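Local coordinates for protein exosome complex component Rrp42 (Pyrococcus abyssi, PDB 2PO1) that probably serves as a non-catalytic subunit of the RNA-degrading exosome and helps to shape the active site of its partner Rrp41, at residues I46-L54 against V62-L70; L218-I226 against V237-F245. One frame throughout, in Å; residues are numbered along the deposited sequence.

Contact 1: residues I46-L54 against V62-L70; sequences IEKAEGSAL and VLVGIKTSL
Gly51 to Leu54 run antiparallel to Leu63 to Ile66, the strand axes 4.4 Å apart, with Gly51-Ile66 and Ala53-Val64 as hydrogen-bonded pairs and Ser52-Gly65 and Leu54-Leu63 as non-hydrogen-bonded ones. A classic beta bulge starts this register: Ile66 O accepts from both Glu50 N, at 2.9 Å, and Gly51 N, so two consecutive residues face one. Beyond the bulge the Glu50 side chain takes over from the backbone. With CG beside the backbone N (chi1 -82°) and the chain bent at the next bond, the Glu50 side chain crosses that of Lys67 at about a right angle. There Glu50 OE2 accepts from Thr68 N at 3.0 Å, through its anti side and 17° out of the carboxylate plane. Lys67 NZ stops 4.0 Å from Glu50 OE2, too far for a salt bridge; its hydrogen bonds go to the backbone of a neighbouring subunit. At the other end Leu63 sends CD1 to Ile46 CD1, 3.9 Å away, while its CD2 lies 3.4 Å from Ala53 O. Ile46 is itself held, its N donating to Ser52 OG at 2.9 Å, which ties the start of the 46-50 loop back to the strand. Val64 and Ile66 point to the face covered by helix 152-166, resting on Ala159 and Ala163, and strand 135-147 lies alongside strand 60-71 on the side away from strand 51-57.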
loop_
_atom_site.group_PDB
_atom_site.type_symbol
_atom_site.label_atom_id
_atom_site.label_comp_id
_atom_site.label_asym_id
_atom_site.label_seq_id
_atom_site.Cartn_x
_atom_site.Cartn_y
_atom_site.Cartn_z
ATOM N N ILE C 46 30.130 -0.511 7.435
ATOM C CA ILE C 46 29.219 -1.664 7.455
ATOM C C ILE C 46 29.905 -2.780 6.644
ATOM O O ILE C 46 29.803 -2.840 5.404
ATOM C CB ILE C 46 27.802 -1.378 6.869
ATOM C CG1 ILE C 46 27.128 -0.176 7.561
ATOM C CG2 ILE C 46 26.952 -2.608 6.985
ATOM C CD1 ILE C 46 27.040 -0.303 9.101
ATOM N N GLU C 47 30.620 -3.654 7.344
ATOM C CA GLU C 47 31.584 -4.496 6.652
ATOM C C GLU C 47 30.870 -5.605 5.872
ATOM O O GLU C 47 31.386 -6.155 4.900
ATOM C CB GLU C 47 32.715 -4.976 7.594
ATOM C CG GLU C 47 32.293 -5.887 8.767
ATOM C CD GLU C 47 31.901 -5.124 10.064
ATOM O OE1 GLU C 47 31.660 -3.888 10.023
ATOM O OE2 GLU C 47 31.838 -5.791 11.140
ATOM N N LYS C 48 29.652 -5.898 6.282
ATOM C CA LYS C 48 28.820 -6.788 5.541
ATOM C C LYS C 48 28.455 -6.220 4.185
ATOM O O LYS C 48 28.411 -6.958 3.221
ATOM C CB LYS C 48 27.572 -7.155 6.327
ATOM C CG LYS C 48 27.864 -8.228 7.393
ATOM C CD LYS C 48 26.551 -8.847 7.860
ATOM C CE LYS C 48 26.834 -9.940 8.845
ATOM N NZ LYS C 48 25.665 -10.903 8.942
ATOM N N ALA C 49 28.168 -4.937 4.092
ATOM C CA ALA C 49 27.869 -4.337 2.808
ATOM C C ALA C 49 29.130 -4.381 1.936
ATOM O O ALA C 49 30.253 -4.573 2.436
ATOM C CB ALA C 49 27.415 -2.852 3.005
ATOM N N GLU C 50 28.929 -4.137 0.654
ATOM C CA GLU C 50 29.998 -4.177 -0.323
ATOM C C GLU C 50 30.753 -2.865 -0.221
ATOM O O GLU C 50 32.000 -2.813 -0.317
ATOM C CB GLU C 50 29.390 -4.422 -1.697
ATOM C CG GLU C 50 29.073 -5.888 -1.998
ATOM C CD GLU C 50 27.926 -6.516 -1.199
ATOM O OE1 GLU C 50 28.136 -7.401 -0.323
ATOM O OE2 GLU C 50 26.772 -6.201 -1.471
ATOM N N GLY C 51 30.015 -1.799 0.042
ATOM C CA GLY C 51 30.633 -0.518 0.343
ATOM C C GLY C 51 29.767 0.213 1.322
ATOM O O GLY C 51 28.576 -0.068 1.445
ATOM N N SER C 52 30.350 1.180 1.991
ATOM C CA SER C 52 29.588 1.984 2.939
ATOM C C SER C 52 30.303 3.263 3.284
ATOM O O SER C 52 31.499 3.383 3.067
ATOM C CB SER C 52 29.242 1.175 4.186
ATOM O OG SER C 52 30.383 0.691 4.821
ATOM N N ALA C 53 29.581 4.263 3.776
ATOM C CA ALA C 53 30.258 5.483 4.176
ATOM C C ALA C 53 29.332 6.051 5.226
ATOM O O ALA C 53 28.071 6.061 5.073
ATOM C CB ALA C 53 30.403 6.491 2.971
ATOM N N LEU C 54 29.934 6.421 6.336
ATOM C CA LEU C 54 29.248 7.232 7.342
ATOM C C LEU C 54 29.762 8.658 7.098
ATOM O O LEU C 54 30.989 8.874 7.144
ATOM C CB LEU C 54 29.635 6.761 8.748
ATOM C CG LEU C 54 28.956 7.564 9.854
ATOM C CD1 LEU C 54 27.443 7.385 9.869
ATOM C CD2 LEU C 54 29.461 7.110 11.116
ATOM N N VAL C 62 24.747 10.667 7.974
ATOM C CA VAL C 62 24.036 9.769 7.122
ATOM C C VAL C 62 24.920 8.570 6.805
ATOM O O VAL C 62 26.129 8.706 6.676
ATOM C CB VAL C 62 23.539 10.460 5.849
ATOM C CG1 VAL C 62 23.361 11.950 6.019
ATOM C CG2 VAL C 62 24.348 10.112 4.737
ATOM N N LEU C 63 24.330 7.384 6.790
ATOM C CA LEU C 63 25.061 6.181 6.448
ATOM C C LEU C 63 24.586 5.760 5.126
ATOM O O LEU C 63 23.337 5.633 4.907
ATOM C CB LEU C 63 24.570 5.047 7.336
ATOM C CG LEU C 63 25.520 4.060 7.967
ATOM C CD1 LEU C 63 24.757 2.821 8.585
ATOM C CD2 LEU C 63 26.835 3.725 7.141
ATOM N N VAL C 64 25.516 5.389 4.263
ATOM C CA VAL C 64 25.111 4.788 3.005
ATOM C C VAL C 64 25.754 3.459 2.896
ATOM O O VAL C 64 26.954 3.274 3.239
ATOM C CB VAL C 64 25.552 5.669 1.771
ATOM C CG1 VAL C 64 25.329 4.925 0.421
ATOM C CG2 VAL C 64 24.794 6.887 1.814
ATOM N N GLY C 65 24.952 2.495 2.481
ATOM C CA GLY C 65 25.469 1.139 2.258
ATOM C C GLY C 65 25.310 0.845 0.783
ATOM O O GLY C 65 24.335 1.292 0.167
ATOM N N ILE C 66 26.294 0.146 0.200
ATOM C CA ILE C 66 26.211 -0.305 -1.184
ATOM C C ILE C 66 26.088 -1.776 -1.137
ATOM O O ILE C 66 26.865 -2.436 -0.472
ATOM C CB ILE C 66 27.491 0.050 -2.003
ATOM C CG1 ILE C 66 27.774 1.561 -1.953
ATOM C CG2 ILE C 66 27.384 -0.493 -3.409
ATOM C CD1 ILE C 66 26.755 2.483 -2.607
ATOM N N LYS C 67 25.033 -2.302 -1.739
ATOM C CA LYS C 67 24.939 -3.741 -1.882
ATOM C C LYS C 67 24.730 -3.998 -3.323
ATOM O O LYS C 67 23.922 -3.317 -3.942
ATOM C CB LYS C 67 23.683 -4.288 -1.203
ATOM C CG LYS C 67 23.530 -3.956 0.218
ATOM C CD LYS C 67 24.433 -4.828 0.989
ATOM C CE LYS C 67 23.704 -6.147 1.181
ATOM N NZ LYS C 67 24.646 -7.001 1.867
ATOM N N THR C 68 25.411 -5.012 -3.846
ATOM C CA THR C 68 25.301 -5.365 -5.241
ATOM C C THR C 68 24.843 -6.804 -5.389
ATOM O O THR C 68 25.085 -7.635 -4.530
ATOM C CB THR C 68 26.638 -5.229 -5.885
ATOM O OG1 THR C 68 27.486 -6.226 -5.323
ATOM C CG2 THR C 68 27.200 -3.863 -5.574
ATOM N N SER C 69 24.116 -7.094 -6.456
ATOM C CA SER C 69 23.914 -8.466 -6.821
ATOM C C SER C 69 23.940 -8.538 -8.328
ATOM O O SER C 69 24.256 -7.562 -9.020
ATOM C CB SER C 69 22.571 -8.935 -6.280
ATOM O OG SER C 69 21.610 -8.015 -6.726
ATOM N N LEU C 70 23.604 -9.693 -8.854
ATOM C CA LEU C 70 23.554 -9.843 -10.272
ATOM C C LEU C 70 22.115 -9.986 -10.623
ATOM O O LEU C 70 21.383 -10.713 -9.958
ATOM C CB LEU C 70 24.360 -11.072 -10.714
ATOM C CG LEU C 70 25.880 -10.997 -10.481
ATOM C CD1 LEU C 70 26.590 -12.310 -10.909
ATOM C CD2 LEU C 70 26.455 -9.798 -11.212
HETATM O O HOH W 1 25.235 -8.139 -1.396
#

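Contact 2: residues L218-I226 against V237-F245; sequences LVMDGKITI and VQKSEGGAF
Lys223 pairs with Ser240 and Thr225 with Gln238 as the hydrogen-bonded pairs of an antiparallel hairpin. Thr225 N donates to Gln238 O at 2.8 Å, and Gln238 N returns a bond to Thr225 O. The pairing weakens toward the open end of the hairpin, away from its turn, where Lys223 N to Ser240 O is only a weak bond. Among polar side chains, a water links Thr225 OG1, Ser240 OG and Gln238 O, joining the two strands on one face; Thr225 OG1 is also hydrogen-bonded to Thr200 OG1 on strand 197-204. Lys223 lays its CD 3.2 Å from Ser240 OG before bending at chi3 toward Glu217, with which its NZ forms a salt bridge. Lys239 folds into its own segment: NZ donates mainly to Glu241 O, at 2.9 Å, to Gly243 O and to the backbone of a neighbouring subunit, with Gly242 O a weak, additional contact. A methionine in its place would probably leave these carbonyls without their shared donor and the 241-243 loop less firmly shaped. On the face that carries Ile224, Ile226 and Val237 the contacts are largely apolar. Ile224 CB sits over one face of the Phe245 ring, 4.2 Å from its centroid, a CH-pi contact offset toward the rim; a polar backbone neighbour, Lys223 N, lies at the ring edge. Farther along, Ile226 CD1 meets Val237 CG1 at 3.9 Å. Val237 and Gln238 also pair with a strand of the neighbouring subunit, leaving a sheet-edge hairpin backed by helix 247-275, part of the RNase PH fold.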
loop_
_atom_site.group_PDB
_atom_site.type_symbol
_atom_site.label_atom_id
_atom_site.label_comp_id
_atom_site.label_asym_id
_atom_site.label_seq_id
_atom_site.Cartn_x
_atom_site.Cartn_y
_atom_site.Cartn_z
ATOM N N LEU C 218 15.469 25.932 8.549
ATOM C CA LEU C 218 14.199 26.401 9.114
ATOM C C LEU C 218 13.817 27.800 8.690
ATOM O O LEU C 218 12.646 28.096 8.542
ATOM C CB LEU C 218 14.136 26.217 10.628
ATOM C CG LEU C 218 14.109 24.746 11.047
ATOM C CD1 LEU C 218 14.286 24.614 12.554
ATOM C CD2 LEU C 218 12.818 23.998 10.601
ATOM N N VAL C 219 14.790 28.666 8.430
ATOM C CA VAL C 219 14.486 30.030 8.082
ATOM C C VAL C 219 14.780 30.388 6.622
ATOM O O VAL C 219 14.556 31.509 6.217
ATOM C CB VAL C 219 15.256 30.999 9.017
ATOM C CG1 VAL C 219 15.201 30.486 10.466
ATOM C CG2 VAL C 219 16.676 31.187 8.555
ATOM N N MET C 220 15.274 29.452 5.816
ATOM C CA MET C 220 15.691 29.822 4.493
ATOM C C MET C 220 14.504 30.142 3.607
ATOM O O MET C 220 13.379 29.685 3.833
ATOM C CB MET C 220 16.519 28.692 3.857
ATOM C CG MET C 220 15.735 27.437 3.641
ATOM S SD MET C 220 16.756 26.190 2.942
ATOM C CE MET C 220 15.538 24.876 3.003
ATOM N N ASP C 221 14.782 30.895 2.566
ATOM C CA ASP C 221 13.784 31.184 1.585
ATOM C C ASP C 221 13.725 30.052 0.616
ATOM O O ASP C 221 12.656 29.615 0.231
ATOM C CB ASP C 221 14.149 32.476 0.869
ATOM C CG ASP C 221 13.843 33.659 1.709
ATOM O OD1 ASP C 221 12.668 33.803 2.094
ATOM O OD2 ASP C 221 14.765 34.394 2.050
ATOM N N GLY C 222 14.886 29.543 0.248
ATOM C CA GLY C 222 14.962 28.526 -0.796
ATOM C C GLY C 222 16.348 27.934 -0.768
ATOM O O GLY C 222 17.168 28.301 0.068
ATOM N N LYS C 223 16.612 27.004 -1.684
ATOM C CA LYS C 223 17.833 26.242 -1.572
ATOM C C LYS C 223 18.181 25.813 -2.952
ATOM O O LYS C 223 17.306 25.721 -3.791
ATOM C CB LYS C 223 17.540 25.043 -0.696
ATOM C CG LYS C 223 18.511 23.928 -0.753
ATOM C CD LYS C 223 18.053 22.872 0.230
ATOM C CE LYS C 223 18.801 23.060 1.508
ATOM N NZ LYS C 223 18.624 21.994 2.507
ATOM N N ILE C 224 19.464 25.635 -3.216
ATOM C CA ILE C 224 19.874 25.195 -4.531
ATOM C C ILE C 224 21.046 24.295 -4.337
ATOM O O ILE C 224 21.916 24.560 -3.505
ATOM C CB ILE C 224 20.237 26.413 -5.534
ATOM C CG1 ILE C 224 20.457 25.865 -6.955
ATOM C CG2 ILE C 224 21.433 27.182 -5.042
ATOM C CD1 ILE C 224 20.436 26.908 -8.052
ATOM N N THR C 225 21.020 23.180 -5.061
ATOM C CA THR C 225 22.095 22.211 -4.982
ATOM C C THR C 225 22.706 22.134 -6.348
ATOM O O THR C 225 21.978 22.057 -7.340
ATOM C CB THR C 225 21.561 20.829 -4.612
ATOM O OG1 THR C 225 21.140 20.826 -3.242
ATOM C CG2 THR C 225 22.631 19.794 -4.830
ATOM N N ILE C 226 24.034 22.278 -6.382
ATOM C CA ILE C 226 24.857 22.096 -7.575
ATOM C C ILE C 226 25.788 20.919 -7.351
ATOM O O ILE C 226 26.607 20.945 -6.439
ATOM C CB ILE C 226 25.819 23.332 -7.826
ATOM C CG1 ILE C 226 25.095 24.673 -7.600
ATOM C CG2 ILE C 226 26.448 23.230 -9.177
ATOM C CD1 ILE C 226 23.896 24.866 -8.559
ATOM N N VAL C 237 21.557 19.811 -10.914
ATOM C CA VAL C 237 21.201 21.052 -10.229
ATOM C C VAL C 237 19.801 20.878 -9.803
ATOM O O VAL C 237 19.013 20.313 -10.555
ATOM C CB VAL C 237 21.250 22.268 -11.171
ATOM C CG1 VAL C 237 20.759 23.559 -10.432
ATOM C CG2 VAL C 237 22.675 22.478 -11.637
ATOM N N GLN C 238 19.499 21.362 -8.601
ATOM C CA GLN C 238 18.184 21.313 -8.070
ATOM C C GLN C 238 18.014 22.478 -7.112
ATOM O O GLN C 238 18.511 22.472 -5.977
ATOM C CB GLN C 238 17.947 19.981 -7.330
ATOM C CG GLN C 238 16.567 19.842 -6.889
ATOM C CD GLN C 238 15.730 18.989 -7.789
ATOM O OE1 GLN C 238 16.073 18.731 -8.944
ATOM N NE2 GLN C 238 14.609 18.478 -7.237
ATOM N N LYS C 239 17.300 23.480 -7.599
ATOM C CA LYS C 239 16.669 24.437 -6.705
ATOM C C LYS C 239 15.570 23.605 -6.033
ATOM O O LYS C 239 14.790 22.913 -6.740
ATOM C CB LYS C 239 16.062 25.573 -7.508
ATOM C CG LYS C 239 15.495 26.672 -6.635
ATOM C CD LYS C 239 14.031 26.464 -6.369
ATOM C CE LYS C 239 13.476 27.656 -5.569
ATOM N NZ LYS C 239 11.978 27.610 -5.564
ATOM N N SER C 240 15.538 23.629 -4.684
ATOM C CA SER C 240 14.569 22.931 -3.882
ATOM C C SER C 240 13.874 23.884 -2.886
ATOM O O SER C 240 14.366 24.967 -2.589
ATOM C CB SER C 240 15.175 21.735 -3.149
ATOM O OG SER C 240 16.194 22.128 -2.268
ATOM N N GLU C 241 12.715 23.467 -2.401
ATOM C CA GLU C 241 11.856 24.288 -1.527
ATOM C C GLU C 241 11.458 25.503 -2.329
ATOM O O GLU C 241 11.613 25.482 -3.557
ATOM C CB GLU C 241 12.587 24.691 -0.231
ATOM C CG GLU C 241 13.214 23.532 0.519
ATOM C CD GLU C 241 12.269 22.331 0.595
ATOM O OE1 GLU C 241 12.688 21.205 0.348
ATOM O OE2 GLU C 241 11.083 22.538 0.817
ATOM N N GLY C 242 10.913 26.519 -1.648
ATOM C CA GLY C 242 10.372 27.685 -2.317
ATOM C C GLY C 242 11.445 28.742 -2.535
ATOM O O GLY C 242 12.612 28.436 -2.760
ATOM N N GLY C 243 11.044 29.999 -2.476
ATOM C CA GLY C 243 12.005 31.076 -2.783
ATOM C C GLY C 243 12.330 31.134 -4.254
ATOM O O GLY C 243 11.822 30.355 -5.059
ATOM N N ALA C 244 13.223 32.066 -4.583
ATOM C CA ALA C 244 13.569 32.373 -5.927
ATOM C C ALA C 244 15.026 32.754 -5.891
ATOM O O ALA C 244 15.488 33.328 -4.918
ATOM C CB ALA C 244 12.775 33.522 -6.422
ATOM N N PHE C 245 15.741 32.430 -6.955
ATOM C CA PHE C 245 17.129 32.811 -7.044
ATOM C C PHE C 245 17.266 33.721 -8.223
ATOM O O PHE C 245 16.509 33.613 -9.186
ATOM C CB PHE C 245 17.984 31.579 -7.223
ATOM C CG PHE C 245 18.074 30.737 -5.993
ATOM C CD1 PHE C 245 19.184 30.823 -5.173
ATOM C CD2 PHE C 245 17.045 29.872 -5.651
ATOM C CE1 PHE C 245 19.309 30.071 -4.055
ATOM C CE2 PHE C 245 17.151 29.089 -4.502
ATOM C CZ PHE C 245 18.307 29.196 -3.684
HETATM O O HOH W 2 11.416 27.189 1.696
HETATM O O HOH W 3 18.388 21.429 -3.591
#

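Both contacts illustrate one principle, a beta hairpin set in a larger sheet and backed by a helix. Contact 1 comes wholly first in the sequence, in domain 1 of the 3' exoribonuclease family, and contact 2 follows in domain 2. Their centres lie 30 Å apart, with the centre of the chain between them, and their nearest atoms are about 12 Å apart, so they do not touch. Each belongs to its own sheet: strands 51-57 and 60-71 lie inside a mixed five-stranded one, whereas strand 234-240 is the outermost strand of a four-stranded one within this chain, and is extended by a strand of the neighbouring subunit. Both reach a neighbouring subunit, consistent with Rrp42 acting as a structural partner in the exosome.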